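Local coordinates for AvrRxo1-ORF1 (Xanthomonas oryzae pv. oryzicola, PDB 4Z8T), which is a type III effector with a polynucleotide kinase domain that binds its partner AvrRxo1-ORF2 and probably transfers phosphate to a nucleotide-like substrate, at residues A[74-79]-A[183-188]; A[100-105]-A[156-161]; A[191-196]-A[208-213]; A[195-200]-A[324-329]; A[216-221]-A[276-281]. All coordinates share one frame; numbering follows the deposited sequence.

Contacts 1 and 2 lie nearest the middle of the chain and both reach the central sheet: 74-79 rests on the end of strand 179-185, while 100-105 bridges edge strand 154-157. Contacts 1, 3 and 4 are buried, 2 and 5 only partly. Contacts 3 and 4 share helix 189-198 and Val196, whose CG1 serves both; they are largely apolar, though contact 4 adds a histidine bond. Contact 5, the farthest out, sets a loop on helix 210-222 and mixes apolar packing with ion binding. Sulfates mark contacts 1, 2, 4 and 5, and contacts 1 and 4 touch the same one. A salt bridge, Asp186 to Arg221, joins contacts 1 and 5.

Contact 1: A[74-79]-A[183-188]; sequences TATGKT and CDIDAP. With SO4 (sulfate ion), chain D; SO4 (sulfate ion), chain E.
Ile185 presses one branch against Thr76 and the other against Lys78, and this is the tight half of the contact. Its CG2 lies 3.6 Å from Thr76 O, while CD1 reaches along to Lys78 CG at 3.9 Å. A beta-branched residue suits the end of strand 179-185, since it is wide enough to support two residues at once. Next to it, Ala187 is small enough for Thr76 to come close, with CG2 of Thr76 4.0 Å from Ala187 CB. Thr76 OG1 sits between its own backbone N and carbonyl carbon (chi1 50°), which leaves CG2 to face Ala187; the hydroxyl itself pairs with Asn73 O. No hydrogen bond crosses between the two segments.

The outer side of 74-79, where exposed Thr79 points away from 183-188, is given over to anions. Gly77 N donates to O1 of one sulfate at 2.9 Å, and Thr79 N to O4 of that ion at 3.1 Å in a nearly straight bond (171°). Ala75 N holds a second sulfate, 3.0 Å from its O2. Gly77 has backbone angles that leave no room for a CB beside the preceding carbonyl, while Lys78 bends at its third torsion and takes its NZ to Leu70 O. Backbone amides binding anions in the turn between strand 66-71 and helix 78-85 match the P-loop (Walker A) pattern, consistent with the phosphate-binding loop of a kinase.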
# COMPACT_ATOMS: atom_id res chain seq x y z
N THR A 74 4.80 -7.63 18.74
CA THR A 74 5.43 -6.86 19.80
C THR A 74 4.91 -5.42 19.88
O THR A 74 4.81 -4.74 18.86
CB THR A 74 6.95 -6.85 19.54
OG1 THR A 74 7.41 -8.21 19.42
CG2 THR A 74 7.70 -6.18 20.67
N ALA A 75 4.61 -4.97 21.10
CA ALA A 75 4.29 -3.57 21.36
C ALA A 75 3.16 -3.04 20.50
O ALA A 75 3.23 -1.92 19.96
CB ALA A 75 5.55 -2.68 21.22
N THR A 76 2.10 -3.83 20.39
CA THR A 76 0.91 -3.44 19.63
C THR A 76 -0.21 -2.92 20.52
O THR A 76 -1.26 -2.53 20.01
CB THR A 76 0.38 -4.62 18.79
OG1 THR A 76 0.25 -5.78 19.63
CG2 THR A 76 1.32 -4.93 17.63
N GLY A 77 -0.02 -2.96 21.83
CA GLY A 77 -1.05 -2.53 22.75
C GLY A 77 -1.83 -3.66 23.39
O GLY A 77 -2.96 -3.48 23.84
N LYS A 78 -1.21 -4.84 23.44
CA LYS A 78 -1.88 -6.04 23.93
C LYS A 78 -2.33 -5.91 25.38
O LYS A 78 -3.46 -6.27 25.72
CB LYS A 78 -0.98 -7.27 23.74
CG LYS A 78 -0.65 -7.53 22.27
CD LYS A 78 0.42 -8.60 22.08
CE LYS A 78 -0.06 -9.95 22.52
NZ LYS A 78 0.87 -11.05 22.06
N THR A 79 -1.46 -5.37 26.23
CA THR A 79 -1.79 -5.24 27.64
C THR A 79 -3.01 -4.35 27.89
O THR A 79 -3.91 -4.72 28.66
CB THR A 79 -0.57 -4.77 28.44
OG1 THR A 79 0.47 -5.75 28.30
CG2 THR A 79 -0.92 -4.60 29.91
N CYS A 183 -8.06 -12.90 21.81
CA CYS A 183 -8.04 -11.52 21.37
C CYS A 183 -6.80 -11.35 20.54
O CYS A 183 -5.71 -11.75 20.95
CB CYS A 183 -7.98 -10.55 22.55
SG CYS A 183 -9.59 -10.22 23.29
N ASP A 184 -6.98 -10.79 19.35
CA ASP A 184 -5.91 -10.63 18.37
C ASP A 184 -5.77 -9.13 18.17
O ASP A 184 -6.74 -8.44 17.87
CB ASP A 184 -6.37 -11.32 17.08
CG ASP A 184 -5.28 -11.45 16.05
OD1 ASP A 184 -4.13 -11.05 16.31
OD2 ASP A 184 -5.60 -11.96 14.95
N ILE A 185 -4.56 -8.61 18.39
CA ILE A 185 -4.34 -7.17 18.48
C ILE A 185 -3.32 -6.76 17.44
O ILE A 185 -2.21 -7.29 17.40
CB ILE A 185 -3.82 -6.79 19.89
CG1 ILE A 185 -4.84 -7.18 20.97
CG2 ILE A 185 -3.56 -5.28 19.94
CD1 ILE A 185 -4.47 -8.41 21.79
N ASP A 186 -3.70 -5.81 16.58
CA ASP A 186 -2.83 -5.36 15.50
C ASP A 186 -2.53 -3.87 15.60
O ASP A 186 -3.39 -3.08 15.99
CB ASP A 186 -3.50 -5.58 14.15
CG ASP A 186 -2.59 -5.24 13.00
OD1 ASP A 186 -1.82 -6.14 12.58
OD2 ASP A 186 -2.60 -4.08 12.52
N ALA A 187 -1.29 -3.51 15.25
CA ALA A 187 -0.93 -2.12 15.03
C ALA A 187 0.00 -2.06 13.83
O ALA A 187 0.67 -3.04 13.51
CB ALA A 187 -0.24 -1.55 16.26
N PRO A 188 0.07 -0.90 13.17
CA PRO A 188 1.02 -0.74 12.07
C PRO A 188 2.43 -1.01 12.56
O PRO A 188 2.72 -0.79 13.74
CB PRO A 188 0.87 0.74 11.69
CG PRO A 188 -0.51 1.10 12.12
CD PRO A 188 -0.82 0.27 13.33
S SO4 D . 1.63 -3.27 25.26
O1 SO4 D . 1.97 -2.77 23.94
O2 SO4 D . 0.46 -2.58 25.80
O3 SO4 D . 2.78 -3.01 26.12
O4 SO4 D . 1.38 -4.70 25.21
S SO4 E . 5.11 -7.98 23.77
O1 SO4 E . 4.73 -7.49 25.10
O2 SO4 E . 4.15 -7.44 22.81
O3 SO4 E . 5.02 -9.44 23.79
O4 SO4 E . 6.49 -7.61 23.46

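Contact 2: A[100-105]-A[156-161]; sequences GCVNPD and VDKRLS. With SO4 (sulfate ion), chain C.
Asn103 OD1 receives two donors: Asp105 N at 3.0 Å, and a water 3.0 Å away that also donates to Asp157 O, so the side-chain carbonyl ties 100-105 to the neighbouring backbone. The bond from Asp105 N comes from above the carbonyl plane and closes an Asx turn, a role for which asparagine's short amide is well suited. The other end of the amide, ND2, makes a weak bond to Asp157 OD2 (3.2 Å), with the amide and carboxylate nearly perpendicular at 79°. Both side chains swing CG away from their backbone N, which brings the two groups across each other.

Next to this polar corner the backbones join. Asp157 N donates to Val102 O at 3.0 Å in a nearly straight bond, and Val102 is also backbone-bonded to Val155, which makes a single parallel bridge between Val102 and Val156. Val102 CG1 then packs on CE of Lys158 at 3.9 Å; the extended lysine carries its NZ on to Tyr169 OH.

Farther along, Ser161 N and OG both give to sulfate O1, the hydroxyl at 2.7 Å, and Arg159 NH1 holds O2 of that ion at 2.9 Å. Val102 thus adds one bridge to outermost strand 154-157 of the parallel part of the sheet, and the residues after the strand bind a sulfate that may mark an anion site, in keeping with a P-loop NTPase fold.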
# COMPACT_ATOMS: atom_id res chain seq x y z
N GLY A 100 1.55 -14.34 36.19
CA GLY A 100 0.87 -15.62 36.12
C GLY A 100 0.59 -16.12 34.71
O GLY A 100 0.09 -17.23 34.52
N CYS A 101 0.93 -15.30 33.71
CA CYS A 101 0.69 -15.66 32.32
C CYS A 101 1.82 -16.50 31.74
O CYS A 101 2.98 -16.40 32.18
CB CYS A 101 0.50 -14.40 31.46
SG CYS A 101 -0.84 -13.33 32.02
N VAL A 102 1.49 -17.35 30.77
CA VAL A 102 2.50 -18.12 30.05
C VAL A 102 3.19 -17.26 29.00
O VAL A 102 2.59 -16.84 28.02
CB VAL A 102 1.90 -19.35 29.35
CG1 VAL A 102 2.99 -20.10 28.59
CG2 VAL A 102 1.25 -20.26 30.37
N ASN A 103 4.48 -17.00 29.24
CA ASN A 103 5.26 -16.03 28.48
C ASN A 103 6.69 -16.14 29.00
O ASN A 103 6.92 -15.87 30.17
CB ASN A 103 4.70 -14.64 28.77
CG ASN A 103 5.42 -13.54 28.02
OD1 ASN A 103 6.45 -13.77 27.38
ND2 ASN A 103 4.88 -12.33 28.10
N PRO A 104 7.65 -16.50 28.13
CA PRO A 104 9.05 -16.61 28.56
C PRO A 104 9.60 -15.32 29.13
O PRO A 104 10.43 -15.32 30.03
CB PRO A 104 9.80 -16.97 27.27
CG PRO A 104 8.88 -16.59 26.16
CD PRO A 104 7.49 -16.81 26.69
N ASP A 105 9.13 -14.19 28.60
CA ASP A 105 9.63 -12.91 29.08
C ASP A 105 9.43 -12.63 30.57
O ASP A 105 10.16 -11.82 31.14
CB ASP A 105 9.04 -11.78 28.24
CG ASP A 105 9.43 -11.88 26.78
OD1 ASP A 105 10.53 -12.40 26.50
OD2 ASP A 105 8.64 -11.44 25.92
N VAL A 156 -2.21 -17.24 27.81
CA VAL A 156 -1.04 -17.39 26.95
C VAL A 156 -0.82 -16.05 26.27
O VAL A 156 -1.66 -15.56 25.52
CB VAL A 156 -1.23 -18.51 25.91
CG1 VAL A 156 0.01 -18.64 25.01
CG2 VAL A 156 -1.51 -19.83 26.61
N ASP A 157 0.33 -15.46 26.60
CA ASP A 157 0.69 -14.13 26.20
C ASP A 157 1.94 -14.24 25.32
O ASP A 157 3.05 -14.10 25.81
CB ASP A 157 1.02 -13.35 27.48
CG ASP A 157 1.32 -11.91 27.22
OD1 ASP A 157 1.05 -11.43 26.10
OD2 ASP A 157 1.83 -11.26 28.16
N LYS A 158 1.73 -14.54 24.04
CA LYS A 158 2.81 -14.79 23.09
C LYS A 158 2.36 -14.21 21.77
O LYS A 158 1.18 -13.90 21.60
CB LYS A 158 3.04 -16.29 22.90
CG LYS A 158 3.55 -17.04 24.13
CD LYS A 158 3.76 -18.50 23.76
CE LYS A 158 4.19 -19.32 24.95
NZ LYS A 158 4.74 -20.62 24.50
N ARG A 159 3.29 -14.07 20.83
CA ARG A 159 2.92 -13.54 19.53
C ARG A 159 1.87 -14.40 18.84
O ARG A 159 0.94 -13.87 18.22
CB ARG A 159 4.15 -13.37 18.64
CG ARG A 159 3.83 -12.66 17.31
CD ARG A 159 5.06 -12.39 16.45
NE ARG A 159 5.97 -11.45 17.09
CZ ARG A 159 7.05 -11.79 17.78
NH1 ARG A 159 7.36 -13.07 17.92
NH2 ARG A 159 7.81 -10.86 18.34
N LEU A 160 2.04 -15.72 18.95
CA LEU A 160 1.12 -16.71 18.38
C LEU A 160 0.88 -16.47 16.90
O LEU A 160 -0.26 -16.57 16.42
CB LEU A 160 -0.22 -16.73 19.14
CG LEU A 160 -0.13 -17.03 20.64
CD1 LEU A 160 -1.47 -16.80 21.32
CD2 LEU A 160 0.37 -18.45 20.89
N SER A 161 1.94 -16.17 16.16
CA SER A 161 1.76 -15.76 14.78
C SER A 161 1.38 -16.94 13.88
O SER A 161 0.39 -16.86 13.14
CB SER A 161 2.97 -14.98 14.24
OG SER A 161 4.18 -15.72 14.28
S SO4 C . 6.22 -16.47 16.90
O1 SO4 C . 4.78 -16.25 16.90
O2 SO4 C . 6.91 -15.39 16.21
O3 SO4 C . 6.53 -17.74 16.24
O4 SO4 C . 6.70 -16.53 18.28
O HOH W 1 5.73 -13.20 24.53

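Contact 3: A[191-196]-A[208-213]; sequences NSLVGV and PPYPVV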
# COMPACT_ATOMS: atom_id res chain seq x y z
N ASN A 191 4.15 1.59 14.51
CA ASN A 191 3.68 1.76 15.88
C ASN A 191 4.40 0.81 16.81
O ASN A 191 4.71 1.16 17.94
CB ASN A 191 2.16 1.53 15.99
CG ASN A 191 1.35 2.72 15.54
OD1 ASN A 191 1.84 3.55 14.76
ND2 ASN A 191 0.12 2.83 16.03
N SER A 192 4.66 -0.40 16.34
CA SER A 192 5.41 -1.35 17.14
C SER A 192 6.84 -0.90 17.33
O SER A 192 7.40 -1.09 18.40
CB SER A 192 5.39 -2.76 16.52
OG SER A 192 4.11 -3.35 16.69
N LEU A 193 7.43 -0.31 16.29
CA LEU A 193 8.82 0.14 16.38
C LEU A 193 8.94 1.25 17.43
O LEU A 193 9.83 1.20 18.29
CB LEU A 193 9.33 0.61 15.02
CG LEU A 193 9.35 -0.45 13.90
CD1 LEU A 193 9.71 0.18 12.54
CD2 LEU A 193 10.33 -1.58 14.20
N VAL A 194 8.04 2.22 17.38
CA VAL A 194 8.14 3.29 18.38
C VAL A 194 7.74 2.78 19.76
O VAL A 194 8.26 3.23 20.77
CB VAL A 194 7.41 4.58 17.98
CG1 VAL A 194 5.94 4.42 18.14
CG2 VAL A 194 7.91 5.76 18.83
N GLY A 195 6.84 1.80 19.79
CA GLY A 195 6.48 1.15 21.04
C GLY A 195 7.68 0.50 21.72
O GLY A 195 7.84 0.57 22.94
N VAL A 196 8.53 -0.15 20.93
CA VAL A 196 9.73 -0.78 21.46
C VAL A 196 10.72 0.27 21.97
O VAL A 196 11.29 0.12 23.05
CB VAL A 196 10.38 -1.68 20.41
CG1 VAL A 196 11.77 -2.13 20.89
CG2 VAL A 196 9.50 -2.91 20.18
N PRO A 208 13.30 -5.91 21.57
CA PRO A 208 13.97 -6.68 20.52
C PRO A 208 14.50 -5.81 19.40
O PRO A 208 14.08 -4.64 19.27
CB PRO A 208 12.84 -7.57 19.98
CG PRO A 208 11.59 -6.83 20.28
CD PRO A 208 11.84 -6.10 21.56
N PRO A 209 15.42 -6.36 18.60
CA PRO A 209 15.93 -5.65 17.42
C PRO A 209 14.91 -5.65 16.29
O PRO A 209 13.89 -6.37 16.35
CB PRO A 209 17.17 -6.47 17.04
CG PRO A 209 16.85 -7.85 17.50
CD PRO A 209 16.08 -7.66 18.78
N TYR A 210 15.18 -4.83 15.27
CA TYR A 210 14.26 -4.66 14.15
C TYR A 210 13.74 -5.95 13.50
O TYR A 210 12.54 -6.07 13.26
CB TYR A 210 14.87 -3.73 13.09
CG TYR A 210 13.90 -3.36 11.99
CD1 TYR A 210 13.71 -4.19 10.89
CD2 TYR A 210 13.19 -2.17 12.04
CE1 TYR A 210 12.82 -3.87 9.90
CE2 TYR A 210 12.29 -1.83 11.04
CZ TYR A 210 12.12 -2.69 9.97
OH TYR A 210 11.23 -2.37 8.97
N PRO A 211 14.64 -6.91 13.15
CA PRO A 211 14.13 -8.08 12.43
C PRO A 211 13.04 -8.85 13.20
O PRO A 211 12.15 -9.44 12.58
CB PRO A 211 15.37 -8.95 12.26
CG PRO A 211 16.51 -7.98 12.28
CD PRO A 211 16.10 -6.96 13.31
N VAL A 212 13.13 -8.86 14.52
CA VAL A 212 12.11 -9.53 15.33
C VAL A 212 10.75 -8.87 15.16
O VAL A 212 9.72 -9.54 15.01
CB VAL A 212 12.53 -9.51 16.81
CG1 VAL A 212 11.39 -10.00 17.73
CG2 VAL A 212 13.79 -10.36 17.01
N VAL A 213 10.73 -7.55 15.19
CA VAL A 213 9.47 -6.82 15.09
C VAL A 213 8.89 -6.88 13.68
O VAL A 213 7.68 -7.07 13.49
CB VAL A 213 9.67 -5.36 15.55
CG1 VAL A 213 8.34 -4.61 15.58
CG2 VAL A 213 10.32 -5.35 16.94
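Ser192 begins the meeting of helices 189-198 and 210-222, which follow each other in the chain of a P-loop NTPase-type domain. Its CB lies 3.6 Å from Val213 CG1, and a small residue lets the helices come this near; its hydroxyl is engaged elsewhere, with Thr74 O.

One residue on, Leu193 sends its branched end to two neighbours. CD1 comes obliquely to the Tyr210 ring, 3.6 Å from CE2, while CD2 spans from the ring to Val213, 3.9 Å from CG1. Tyr210 extends its ring opposite its backbone N (chi1 -172°), across to the leucine, whose forked end lets one residue touch both the ring and Val213. Trp322 and Leu326 of helix 322-331 pack on the leucine too.

A turn later, Val196 closes the row. CG1 reaches Pro208, 4.0 Å from its CD, just ahead of helix 210-222. The rigid proline ring gives the valine a fixed apolar surface, and Pro208 also packs on Trp97 of the AvrRxo1-ORF2 chain. No hydrogen bond spans this interface; the side chains that meet across it do so through apolar atoms. The two valines lie alongside each other, pointing in opposite senses, with CG2 of Val196 4.1 Å from CG2 of Val213.

Contact 4: A[195-200]-A[324-329]; sequences GVLQRK and AALAAH. With SO4 (sulfate ion), chain E.
The imidazole of His329 has Leu197 CA over one face, 4.0 Å from the ring centroid and 25° off the normal, a CH-pi contact displaced toward the rim. At the edge of the ring, close to its plane, stands the carbonyl of Arg199. NE2 donates to Arg199 O at 2.7 Å, short but bent (134°), with the nitrogen lying in the plane of that carbonyl. Since ND1 is bonded to Tyr317 OH, both ring nitrogens are engaged and the ring's rotation is fixed. Histidine fits here because its flat ring can pack against a helix and still offer a donor to the backbone carbonyl of Arg199.

The guanidinium of Arg199 meets a sulfate edge-on, in its own plane. NH1 gives to O4 at 2.9 Å, and NH2 makes a weak bond to O1 at 3.1 Å. The chain is extended from CG to NE, which carries the charge away from 324-329, and Pro206 O takes a second bond from NH1. Ala75 N, in the 74-79 loop, bonds the same sulfate.

The remainder is apolar. Leu197 CD2 sits between His329 CB and Leu326 CD1, 3.7 Å from each, and the two leucines cross at about a right angle. Val196 crosses Leu326 likewise, its CG1 4.1 Å from CD2. Ala325 leaves room for the other leucine branch, its CB 4.2 Å from Leu197 CD1. Helix 322-331 thus packs on helix 189-198, while Arg199 reaches an anion beside the loop 74-79, which resembles a Walker A P-loop, consistent with a phosphate-binding pocket.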
# COMPACT_ATOMS: atom_id res chain seq x y z
N GLY A 195 6.84 1.80 19.79
CA GLY A 195 6.48 1.15 21.04
C GLY A 195 7.68 0.50 21.72
O GLY A 195 7.84 0.57 22.94
N VAL A 196 8.53 -0.15 20.93
CA VAL A 196 9.73 -0.78 21.46
C VAL A 196 10.72 0.27 21.97
O VAL A 196 11.29 0.12 23.05
CB VAL A 196 10.38 -1.68 20.41
CG1 VAL A 196 11.77 -2.13 20.89
CG2 VAL A 196 9.50 -2.91 20.18
N LEU A 197 10.90 1.34 21.21
CA LEU A 197 11.83 2.40 21.63
C LEU A 197 11.38 3.08 22.92
O LEU A 197 12.23 3.61 23.65
CB LEU A 197 12.04 3.45 20.52
CG LEU A 197 12.76 2.97 19.26
CD1 LEU A 197 12.97 4.12 18.29
CD2 LEU A 197 14.12 2.31 19.58
N GLN A 198 10.08 3.08 23.20
CA GLN A 198 9.55 3.67 24.43
C GLN A 198 9.74 2.79 25.66
O GLN A 198 9.66 3.29 26.79
CB GLN A 198 8.06 3.97 24.30
CG GLN A 198 7.77 5.15 23.40
CD GLN A 198 6.30 5.34 23.15
OE1 GLN A 198 5.79 4.99 22.09
NE2 GLN A 198 5.59 5.89 24.14
N ARG A 199 9.96 1.50 25.45
CA ARG A 199 10.15 0.60 26.58
C ARG A 199 11.51 0.86 27.20
O ARG A 199 12.52 0.81 26.52
CB ARG A 199 10.05 -0.87 26.13
CG ARG A 199 8.64 -1.24 25.74
CD ARG A 199 8.58 -2.63 25.14
NE ARG A 199 7.19 -3.04 24.98
CZ ARG A 199 6.81 -4.24 24.58
NH1 ARG A 199 7.71 -5.16 24.28
NH2 ARG A 199 5.51 -4.51 24.48
N LYS A 200 11.53 1.15 28.49
CA LYS A 200 12.79 1.47 29.14
C LYS A 200 13.44 0.21 29.73
O LYS A 200 12.74 -0.68 30.21
CB LYS A 200 12.59 2.58 30.17
CG LYS A 200 12.00 3.84 29.52
CD LYS A 200 11.99 5.03 30.46
CE LYS A 200 10.73 5.08 31.31
NZ LYS A 200 9.67 5.95 30.71
N ALA A 324 18.99 0.71 13.03
CA ALA A 324 20.06 1.12 13.93
C ALA A 324 19.55 1.52 15.32
O ALA A 324 20.17 1.21 16.35
CB ALA A 324 20.85 2.26 13.30
N ALA A 325 18.41 2.22 15.33
CA ALA A 325 17.79 2.67 16.58
C ALA A 325 17.37 1.48 17.45
O ALA A 325 17.71 1.42 18.62
CB ALA A 325 16.59 3.54 16.27
N LEU A 326 16.62 0.54 16.88
CA LEU A 326 16.20 -0.61 17.68
C LEU A 326 17.39 -1.48 18.10
O LEU A 326 17.36 -2.10 19.16
CB LEU A 326 15.15 -1.45 16.96
CG LEU A 326 13.70 -1.08 17.30
CD1 LEU A 326 13.27 0.21 16.62
CD2 LEU A 326 12.77 -2.23 16.91
N ALA A 327 18.43 -1.51 17.28
CA ALA A 327 19.61 -2.31 17.60
C ALA A 327 20.30 -1.75 18.83
O ALA A 327 20.62 -2.47 19.77
CB ALA A 327 20.57 -2.35 16.42
N ALA A 328 20.50 -0.44 18.83
CA ALA A 328 21.13 0.24 19.97
C ALA A 328 20.27 0.12 21.22
O ALA A 328 20.78 -0.13 22.31
CB ALA A 328 21.39 1.70 19.63
N HIS A 329 18.96 0.29 21.06
CA HIS A 329 18.04 0.24 22.19
C HIS A 329 17.99 -1.15 22.79
O HIS A 329 17.81 -1.32 23.99
CB HIS A 329 16.64 0.64 21.72
CG HIS A 329 15.68 0.86 22.84
ND1 HIS A 329 15.86 1.83 23.80
CD2 HIS A 329 14.52 0.22 23.16
CE1 HIS A 329 14.85 1.78 24.66
NE2 HIS A 329 14.03 0.82 24.29
S SO4 E . 5.11 -7.98 23.77
O1 SO4 E . 4.73 -7.49 25.10
O2 SO4 E . 4.15 -7.44 22.81
O3 SO4 E . 5.02 -9.44 23.79
O4 SO4 E . 6.49 -7.61 23.46

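Contact 5: A[216-221]-A[276-281]; sequences GFVAVR and PQLSVT. With SO4 (sulfate ion), chain F.
Pro276, in the loop between helices 267-272 and 291-298, packs against the side of helix 210-222, itself probably part of a P-loop NTPase-type fold, with a sulfate at the margin. The proline's CB is 4.1 Å from CG2 of Val218, so a rigid ring rests on a compact beta-branched side chain. Its carbonyl meets the edge of the Phe217 ring in the ring plane, with O 3.4 Å from CE2, an approach that sets the oxygen against the slightly positive rim of the aromatic. Phe217 CZ also lies over one face of the Arg221 guanidinium, offset toward its rim.

Gln277 follows with backbone angles in the left-handed helical region, which turns the loop. Its chain bends at the second torsion, leaving NE2 3.6 Å from Arg221 NH1, with the amide and guanidinium planes 82° apart. Both nitrogens are donors and are not bonded to each other; they are neighbours near the same sulfate, whose O2 is 3.7 Å from Gln277 NE2. Arg221 holds that ion edge-on by two nearly straight bonds, from NH2 to O3 at 2.8 Å and from NH1 to O2 at 3.3 Å. Asp186 OD2 forms a salt bridge with NH2, and Ser275 O takes a bond from NH1. A long, branched cation is well suited to bridging helix, loop and anion.

Leu278 turns back to the helix and also packs on Val76 of the AvrRxo1-ORF2 chain. Farther on, Val280 N bonds to Glu271 of the second copy of this protein. On the helix side, Val218 CG2 completes the apolar patch 4.0 Å from Leu278 CD2.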
# COMPACT_ATOMS: atom_id res chain seq x y z
N GLY A 216 7.90 -10.52 12.86
CA GLY A 216 6.71 -10.78 13.66
C GLY A 216 5.47 -10.18 13.05
O GLY A 216 4.39 -10.78 13.08
N PHE A 217 5.61 -8.97 12.50
CA PHE A 217 4.52 -8.26 11.86
C PHE A 217 4.05 -9.02 10.63
O PHE A 217 2.86 -9.23 10.43
CB PHE A 217 5.02 -6.87 11.46
CG PHE A 217 4.07 -6.09 10.60
CD1 PHE A 217 3.07 -5.33 11.17
CD2 PHE A 217 4.24 -6.04 9.21
CE1 PHE A 217 2.22 -4.58 10.38
CE2 PHE A 217 3.39 -5.28 8.42
CZ PHE A 217 2.38 -4.56 9.01
N VAL A 218 5.01 -9.42 9.80
CA VAL A 218 4.67 -10.17 8.61
C VAL A 218 3.94 -11.47 8.95
O VAL A 218 2.89 -11.78 8.38
CB VAL A 218 5.93 -10.48 7.77
CG1 VAL A 218 5.59 -11.47 6.67
CG2 VAL A 218 6.49 -9.18 7.19
N ALA A 219 4.47 -12.20 9.93
CA ALA A 219 3.89 -13.48 10.33
C ALA A 219 2.49 -13.31 10.92
O ALA A 219 1.58 -14.07 10.58
CB ALA A 219 4.78 -14.17 11.31
N VAL A 220 2.32 -12.33 11.80
CA VAL A 220 1.03 -12.18 12.46
C VAL A 220 -0.07 -11.78 11.47
O VAL A 220 -1.19 -12.27 11.55
CB VAL A 220 1.10 -11.21 13.68
CG1 VAL A 220 1.07 -9.78 13.24
CG2 VAL A 220 -0.05 -11.50 14.65
N ARG A 221 0.27 -10.94 10.50
CA ARG A 221 -0.71 -10.55 9.51
C ARG A 221 -0.99 -11.66 8.51
O ARG A 221 -2.15 -11.92 8.19
CB ARG A 221 -0.27 -9.26 8.81
CG ARG A 221 -0.42 -8.05 9.73
CD ARG A 221 -0.76 -6.86 8.95
NE ARG A 221 -1.02 -5.68 9.78
CZ ARG A 221 -1.04 -4.45 9.30
NH1 ARG A 221 -0.84 -4.25 8.00
NH2 ARG A 221 -1.26 -3.43 10.12
N PRO A 276 0.64 -8.07 4.86
CA PRO A 276 1.85 -7.39 5.37
C PRO A 276 2.35 -6.16 4.59
O PRO A 276 3.33 -5.55 5.02
CB PRO A 276 2.90 -8.50 5.33
CG PRO A 276 2.45 -9.40 4.23
CD PRO A 276 0.95 -9.36 4.23
N GLN A 277 1.72 -5.80 3.50
CA GLN A 277 2.15 -4.67 2.72
C GLN A 277 3.62 -4.72 2.27
O GLN A 277 4.29 -3.74 2.34
CB GLN A 277 1.83 -3.32 3.40
CG GLN A 277 0.63 -3.27 4.35
CD GLN A 277 -0.72 -3.54 3.70
OE1 GLN A 277 -0.88 -3.45 2.48
NE2 GLN A 277 -1.68 -3.87 4.51
N LEU A 278 4.08 -5.90 1.85
CA LEU A 278 5.41 -6.12 1.24
C LEU A 278 5.56 -5.64 -0.21
O LEU A 278 4.60 -5.60 -0.95
CB LEU A 278 5.81 -7.62 1.31
CG LEU A 278 5.51 -8.11 2.71
CD1 LEU A 278 5.74 -9.60 2.96
CD2 LEU A 278 6.30 -7.22 3.66
N SER A 279 6.80 -5.31 -0.59
CA SER A 279 7.19 -4.98 -1.97
C SER A 279 8.49 -5.69 -2.22
O SER A 279 9.13 -6.16 -1.30
CB SER A 279 7.34 -3.47 -2.22
OG SER A 279 8.33 -2.88 -1.45
N VAL A 280 8.88 -5.76 -3.48
CA VAL A 280 10.01 -6.54 -3.88
C VAL A 280 11.31 -6.08 -3.21
O VAL A 280 12.16 -6.89 -2.95
CB VAL A 280 9.98 -6.82 -5.45
CG1 VAL A 280 10.15 -5.58 -6.23
CG2 VAL A 280 10.95 -7.90 -5.88
N THR A 281 11.50 -4.78 -2.97
CA THR A 281 12.65 -4.29 -2.18
C THR A 281 12.48 -3.14 -1.12
O THR A 281 13.43 -2.45 -0.86
CB THR A 281 13.85 -3.96 -3.10
OG1 THR A 281 14.92 -3.42 -2.32
CG2 THR A 281 13.44 -2.97 -4.14
S SO4 F . -0.69 -0.42 8.15
O1 SO4 F . -0.81 1.01 7.93
O2 SO4 F . -1.17 -1.17 6.99
O3 SO4 F . -1.50 -0.80 9.31
O4 SO4 F . 0.71 -0.78 8.40